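Local coordinates for LPS-assembly lipoprotein LptE (Acinetobacter baumannii, PDB 5TSE) that probably binds lipopolysaccharide and, together with LptD, takes part in its assembly at the surface of the outer membrane, at residues V121-D124 against L125-I129; L62-G65 against K66-V70. All coordinates share one frame; numbering follows the deposited sequence.

In the fold
Interactions 1 and 2 lie at different depths of one small fold of two helices on a mixed sheet, their centres about 24 Å apart and their nearest atoms about 9 Å apart, without touching. Interaction 2 comes first along the chain: residues 62-70 turn strand 49-64 into strand 68-81 at a hairpin tip, about 25 Å from the centre of the chain. Interaction 1 follows in helix 110-134, only about 5 Å from that centre. Strand 68-81 links the two, since it starts in interaction 2 and farther along lies under the helix, where V121, I122 and L125 touch L74. The hairpin thus carries the sheet outward from a core that the helix covers.

Interaction 1: residues V121-D124 against L125-I129; sequences VIDD and LAQQI
D124 and Q128, one helical turn apart, are joined by a side-chain hydrogen bond from Q128 NE2 to D124 OD1, 2.9 Å long with an N-H...O angle of 150°. D124 turns CG away from its own N and beside its carbonyl carbon (chi1 177°), bringing OD1 toward the following turn. The amide nitrogen reaches this oxygen from above the carboxylate plane, and the two flat groups are turned 54° against each other. Both have further partners: D124 OD2 forms a salt bridge with R98, and Q128 NE2 also donates to the carbonyl oxygen of T95, so the pair ties the helix to strand 92-101.

On a neighbouring flank, Q127 NE2 lies 2.8 Å from D123 OD2, but the bond is bent and weak. The stronger hold on this carboxylate is the hydrogen bond between D123 OD1 and the hydroxyl of Y34 on helix 25-37.

Beneath these polar ends runs the regular i to i+4 bonding of helix 110-134, which packs against the mixed sheet and beside helix 25-37. L125 N donates to V121 O at 2.9 Å, A126 N to I122 O at 2.8 Å, and Q127 N and Q128 N to the carbonyls of D123 and D124. L125 packs among L74, V76 and L94 of the sheet, while the methyl of A126 meets Q30 and Y34.

Interaction 2: residues L62-G65 against K66-V70; sequences LLNG and KLTEV
The amide of N64 presents its oxygen end to T68 across the hairpin, and the fork of the threonine sits around that oxygen. T68 OG1 lies slightly to one side of the amide plane, in a weak hydrogen bond to N64 OD1 at 3.4 Å, while T68 CG2 lies slightly to the other side, 3.5 Å from N64 OD1. The other flat side group, the carboxylate of E69, is on the opposite face of the sheet. L63 CD1 stands obliquely off its OE2 end, out of the carboxylate plane and a loose 4.3 Å from E69 OE2, an oxygen that also has a weak hydrogen bond with the hydroxyl of S99 on strand 92-101. E69 CG is anti to the backbone N (chi1 174°) and the chain runs on extended, which takes the carboxylate well out from the strand.

These residues form the tip of the antiparallel beta hairpin made by strands 49-64 and 68-81. Within 62-70, L63 and E69 form the hydrogen-bonded pair: L63 N donates to E69 O over 2.7 Å, and E69 N returns a bond of 2.9 Å to L63 O. N64 with T68 and L62 with V70 are the non-hydrogen-bonded pairs on either side. Their side chains share one face, where L62 and V70 lie side by side and touch through L62 CD2 and V70 CG2 at 3.7 Å. The chain reverses tightly through G65, K66 and L67, and a 3.0 Å bond from G65 N to L67 O clamps the turn. Beyond the hairpin, T68 and V70 make backbone hydrogen bonds with Y102 and Y100, so strand 68-81 is gripped on both edges even near this largely solvent-exposed tip.

Interaction 1: residues V121-D124 against L125-I129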
ATOM      1  N   VAL A 121      -3.316   9.359   0.121  1.00 46.40           N
ATOM      2  CA  VAL A 121      -2.067   8.604  -0.093  1.00 47.03           C
ATOM      3  C   VAL A 121      -2.261   7.116   0.198  1.00 46.24           C
ATOM      4  O   VAL A 121      -1.862   6.267  -0.596  1.00 42.90           O
ATOM      5  CB  VAL A 121      -0.893   9.177   0.759  1.00 47.63           C
ATOM      6  CG1 VAL A 121       0.277   8.199   0.851  1.00 46.04           C
ATOM      7  CG2 VAL A 121      -0.434  10.534   0.216  1.00 46.73           C
ATOM      8  N   ILE A 122      -2.851   6.818   1.349  1.00 47.28           N
ATOM      9  CA  ILE A 122      -3.129   5.431   1.747  1.00 49.85           C
ATOM     10  C   ILE A 122      -4.014   4.764   0.701  1.00 49.11           C
ATOM     11  O   ILE A 122      -3.700   3.686   0.209  1.00 51.67           O
ATOM     12  CB  ILE A 122      -3.810   5.368   3.130  1.00 51.65           C
ATOM     13  CG1 ILE A 122      -2.811   5.794   4.197  1.00 52.37           C
ATOM     14  CG2 ILE A 122      -4.320   3.954   3.421  1.00 53.02           C
ATOM     15  CD1 ILE A 122      -3.383   5.915   5.596  1.00 56.90           C
ATOM     16  N   ASP A 123      -5.098   5.438   0.348  1.00 49.69           N
ATOM     17  CA  ASP A 123      -6.041   4.943  -0.656  1.00 51.91           C
ATOM     18  C   ASP A 123      -5.320   4.654  -1.980  1.00 51.50           C
ATOM     19  O   ASP A 123      -5.432   3.565  -2.525  1.00 54.11           O
ATOM     20  CB  ASP A 123      -7.137   5.974  -0.884  1.00 56.34           C
ATOM     21  CG  ASP A 123      -8.254   5.440  -1.716  1.00 62.58           C
ATOM     22  OD1 ASP A 123      -8.921   4.492  -1.242  1.00 65.28           O
ATOM     23  OD2 ASP A 123      -8.488   5.976  -2.818  1.00 61.79           O
ATOM     24  N   ASP A 124      -4.565   5.640  -2.466  1.00 53.02           N
ATOM     25  CA  ASP A 124      -3.776   5.538  -3.704  1.00 52.46           C
ATOM     26  C   ASP A 124      -2.906   4.292  -3.634  1.00 50.66           C
ATOM     27  O   ASP A 124      -2.945   3.444  -4.528  1.00 54.79           O
ATOM     28  CB  ASP A 124      -2.925   6.833  -3.861  1.00 57.52           C
ATOM     29  CG  ASP A 124      -1.974   6.833  -5.104  1.00 61.52           C
ATOM     30  OD1 ASP A 124      -1.576   5.762  -5.599  1.00 67.95           O
ATOM     31  OD2 ASP A 124      -1.590   7.937  -5.561  1.00 61.96           O
ATOM     32  N   LEU A 125      -2.159   4.153  -2.545  1.00 48.86           N
ATOM     33  CA  LEU A 125      -1.278   3.006  -2.384  1.00 50.22           C
ATOM     34  C   LEU A 125      -2.049   1.680  -2.324  1.00 50.45           C
ATOM     35  O   LEU A 125      -1.611   0.707  -2.907  1.00 50.46           O
ATOM     36  CB  LEU A 125      -0.366   3.171  -1.167  1.00 50.74           C
ATOM     37  CG  LEU A 125       0.707   2.091  -0.995  1.00 51.20           C
ATOM     38  CD1 LEU A 125       1.520   1.919  -2.278  1.00 56.88           C
ATOM     39  CD2 LEU A 125       1.622   2.420   0.164  1.00 50.07           C
ATOM     40  N   ALA A 126      -3.199   1.648  -1.652  1.00 50.20           N
ATOM     41  CA  ALA A 126      -4.009   0.417  -1.594  1.00 51.44           C
ATOM     42  C   ALA A 126      -4.374  -0.054  -3.012  1.00 55.28           C
ATOM     43  O   ALA A 126      -4.321  -1.259  -3.323  1.00 54.38           O
ATOM     44  CB  ALA A 126      -5.274   0.635  -0.760  1.00 52.09           C
ATOM     45  N   GLN A 127      -4.716   0.910  -3.872  1.00 56.74           N
ATOM     46  CA  GLN A 127      -5.082   0.630  -5.263  1.00 57.32           C
ATOM     47  C   GLN A 127      -3.875   0.125  -6.068  1.00 56.72           C
ATOM     48  O   GLN A 127      -4.028  -0.803  -6.852  1.00 63.10           O
ATOM     49  CB  GLN A 127      -5.740   1.866  -5.922  1.00 58.51           C
ATOM     50  CG  GLN A 127      -7.012   2.314  -5.207  1.00 58.71           C
ATOM     51  CD  GLN A 127      -7.766   3.439  -5.913  1.00 62.92           C
ATOM     52  OE1 GLN A 127      -7.929   3.428  -7.129  1.00 67.62           O
ATOM     53  NE2 GLN A 127      -8.267   4.395  -5.136  1.00 61.65           N
ATOM     54  N   GLN A 128      -2.683   0.698  -5.865  1.00 54.94           N
ATOM     55  CA  GLN A 128      -1.479   0.216  -6.588  1.00 57.57           C
ATOM     56  C   GLN A 128      -1.121  -1.214  -6.187  1.00 56.00           C
ATOM     57  O   GLN A 128      -0.723  -2.015  -7.026  1.00 56.91           O
ATOM     58  CB  GLN A 128      -0.232   1.074  -6.337  1.00 55.16           C
ATOM     59  CG  GLN A 128      -0.258   2.494  -6.853  1.00 55.70           C
ATOM     60  CD  GLN A 128       1.052   3.209  -6.524  1.00 54.79           C
ATOM     61  OE1 GLN A 128       2.141   2.796  -6.961  1.00 59.20           O
ATOM     62  NE2 GLN A 128       0.959   4.275  -5.765  1.00 50.53           N
ATOM     63  N   ILE A 129      -1.194  -1.505  -4.894  1.00 54.38           N
ATOM     64  CA  ILE A 129      -0.893  -2.854  -4.404  1.00 55.94           C
ATOM     65  C   ILE A 129      -1.859  -3.830  -5.045  1.00 58.55           C
ATOM     66  O   ILE A 129      -1.458  -4.861  -5.561  1.00 59.88           O
ATOM     67  CB  ILE A 129      -1.044  -2.958  -2.880  1.00 52.86           C
ATOM     68  CG1 ILE A 129       0.020  -2.092  -2.200  1.00 52.20           C
ATOM     69  CG2 ILE A 129      -0.889  -4.403  -2.430  1.00 53.01           C
ATOM     70  CD1 ILE A 129      -0.225  -1.860  -0.721  1.00 49.81           C
TER

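Interaction 2: residues L62-G65 against K66-V70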
ATOM      1  N   LEU A  62      10.049  17.676   4.711  1.00 55.60           N
ATOM      2  CA  LEU A  62       9.986  19.113   4.590  1.00 57.43           C
ATOM      3  C   LEU A  62      11.040  19.409   3.527  1.00 54.39           C
ATOM      4  O   LEU A  62      12.217  19.149   3.732  1.00 53.37           O
ATOM      5  CB  LEU A  62      10.297  19.798   5.922  1.00 64.79           C
ATOM      6  CG  LEU A  62       9.325  19.395   7.046  1.00 71.09           C
ATOM      7  CD1 LEU A  62       9.714  20.020   8.373  1.00 73.86           C
ATOM      8  CD2 LEU A  62       7.886  19.761   6.694  1.00 72.53           C
ATOM      9  N   LEU A  63      10.608  19.913   2.377  1.00 51.91           N
ATOM     10  CA  LEU A  63      11.517  20.196   1.270  1.00 53.23           C
ATOM     11  C   LEU A  63      11.673  21.676   0.965  1.00 54.83           C
ATOM     12  O   LEU A  63      10.723  22.338   0.552  1.00 54.67           O
ATOM     13  CB  LEU A  63      11.032  19.493   0.008  1.00 51.71           C
ATOM     14  CG  LEU A  63      10.976  17.971   0.057  1.00 50.02           C
ATOM     15  CD1 LEU A  63      10.395  17.466  -1.248  1.00 50.27           C
ATOM     16  CD2 LEU A  63      12.345  17.347   0.322  1.00 50.68           C
ATOM     17  N   ASN A  64      12.892  22.175   1.128  1.00 57.52           N
ATOM     18  CA  ASN A  64      13.196  23.570   0.856  1.00 59.31           C
ATOM     19  C   ASN A  64      13.767  23.697  -0.533  1.00 62.14           C
ATOM     20  O   ASN A  64      14.949  23.417  -0.770  1.00 64.72           O
ATOM     21  CB  ASN A  64      14.159  24.102   1.910  1.00 61.25           C
ATOM     22  CG  ASN A  64      13.534  24.130   3.298  1.00 62.01           C
ATOM     23  OD1 ASN A  64      12.380  24.528   3.459  1.00 61.93           O
ATOM     24  ND2 ASN A  64      14.297  23.732   4.305  1.00 62.83           N
ATOM     25  N   GLY A  65      12.910  24.067  -1.470  1.00 63.23           N
ATOM     26  CA  GLY A  65      13.328  24.283  -2.846  1.00 68.57           C
ATOM     27  C   GLY A  65      13.202  25.772  -3.068  1.00 73.99           C
ATOM     28  O   GLY A  65      13.784  26.568  -2.329  1.00 73.53           O
ATOM     29  N   LYS A  66      12.428  26.150  -4.079  1.00 79.55           N
ATOM     30  CA  LYS A  66      12.175  27.550  -4.357  1.00 83.81           C
ATOM     31  C   LYS A  66      11.335  28.039  -3.176  1.00 81.86           C
ATOM     32  O   LYS A  66      11.622  29.071  -2.569  1.00 87.28           O
ATOM     33  CB  LYS A  66      11.421  27.699  -5.686  1.00 86.72           C
ATOM     34  CG  LYS A  66      11.259  29.130  -6.184  1.00 89.59           C
ATOM     35  CD  LYS A  66      12.595  29.789  -6.499  1.00 93.25           C
ATOM     36  CE  LYS A  66      12.395  31.190  -7.054  1.00 97.18           C
ATOM     37  NZ  LYS A  66      13.685  31.857  -7.369  1.00 99.88           N
ATOM     38  N   LEU A  67      10.319  27.249  -2.848  1.00 78.27           N
ATOM     39  CA  LEU A  67       9.429  27.503  -1.723  1.00 78.51           C
ATOM     40  C   LEU A  67       9.538  26.318  -0.760  1.00 72.08           C
ATOM     41  O   LEU A  67      10.192  25.319  -1.077  1.00 70.00           O
ATOM     42  CB  LEU A  67       7.990  27.696  -2.223  1.00 82.18           C
ATOM     43  CG  LEU A  67       7.303  26.610  -3.082  1.00 83.03           C
ATOM     44  CD1 LEU A  67       6.970  25.349  -2.294  1.00 81.28           C
ATOM     45  CD2 LEU A  67       6.029  27.191  -3.697  1.00 87.63           C
ATOM     46  N   THR A  68       8.904  26.434   0.407  1.00 67.31           N
ATOM     47  CA  THR A  68       8.914  25.376   1.416  1.00 63.54           C
ATOM     48  C   THR A  68       7.730  24.444   1.173  1.00 59.05           C
ATOM     49  O   THR A  68       6.600  24.888   1.114  1.00 56.52           O
ATOM     50  CB  THR A  68       8.854  25.959   2.837  1.00 64.17           C
ATOM     51  OG1 THR A  68       9.969  26.831   3.027  1.00 70.53           O
ATOM     52  CG2 THR A  68       8.914  24.850   3.885  1.00 64.11           C
ATOM     53  N   GLU A  69       8.003  23.146   1.081  1.00 58.34           N
ATOM     54  CA  GLU A  69       6.987  22.150   0.771  1.00 59.29           C
ATOM     55  C   GLU A  69       6.915  20.952   1.733  1.00 56.88           C
ATOM     56  O   GLU A  69       7.936  20.336   2.054  1.00 57.44           O
ATOM     57  CB  GLU A  69       7.271  21.664  -0.652  1.00 61.30           C
ATOM     58  CG  GLU A  69       6.415  20.518  -1.155  1.00 61.46           C
ATOM     59  CD  GLU A  69       6.602  20.280  -2.645  1.00 66.33           C
ATOM     60  OE1 GLU A  69       6.494  21.261  -3.417  1.00 74.27           O
ATOM     61  OE2 GLU A  69       6.806  19.117  -3.052  1.00 62.82           O
ATOM     62  N   VAL A  70       5.702  20.628   2.172  1.00 52.72           N
ATOM     63  CA  VAL A  70       5.463  19.481   3.047  1.00 51.98           C
ATOM     64  C   VAL A  70       4.988  18.317   2.189  1.00 51.84           C
ATOM     65  O   VAL A  70       3.923  18.403   1.594  1.00 53.24           O
ATOM     66  CB  VAL A  70       4.388  19.770   4.110  1.00 51.09           C
ATOM     67  CG1 VAL A  70       4.099  18.519   4.937  1.00 51.31           C
ATOM     68  CG2 VAL A  70       4.831  20.905   5.017  1.00 53.69           C
TER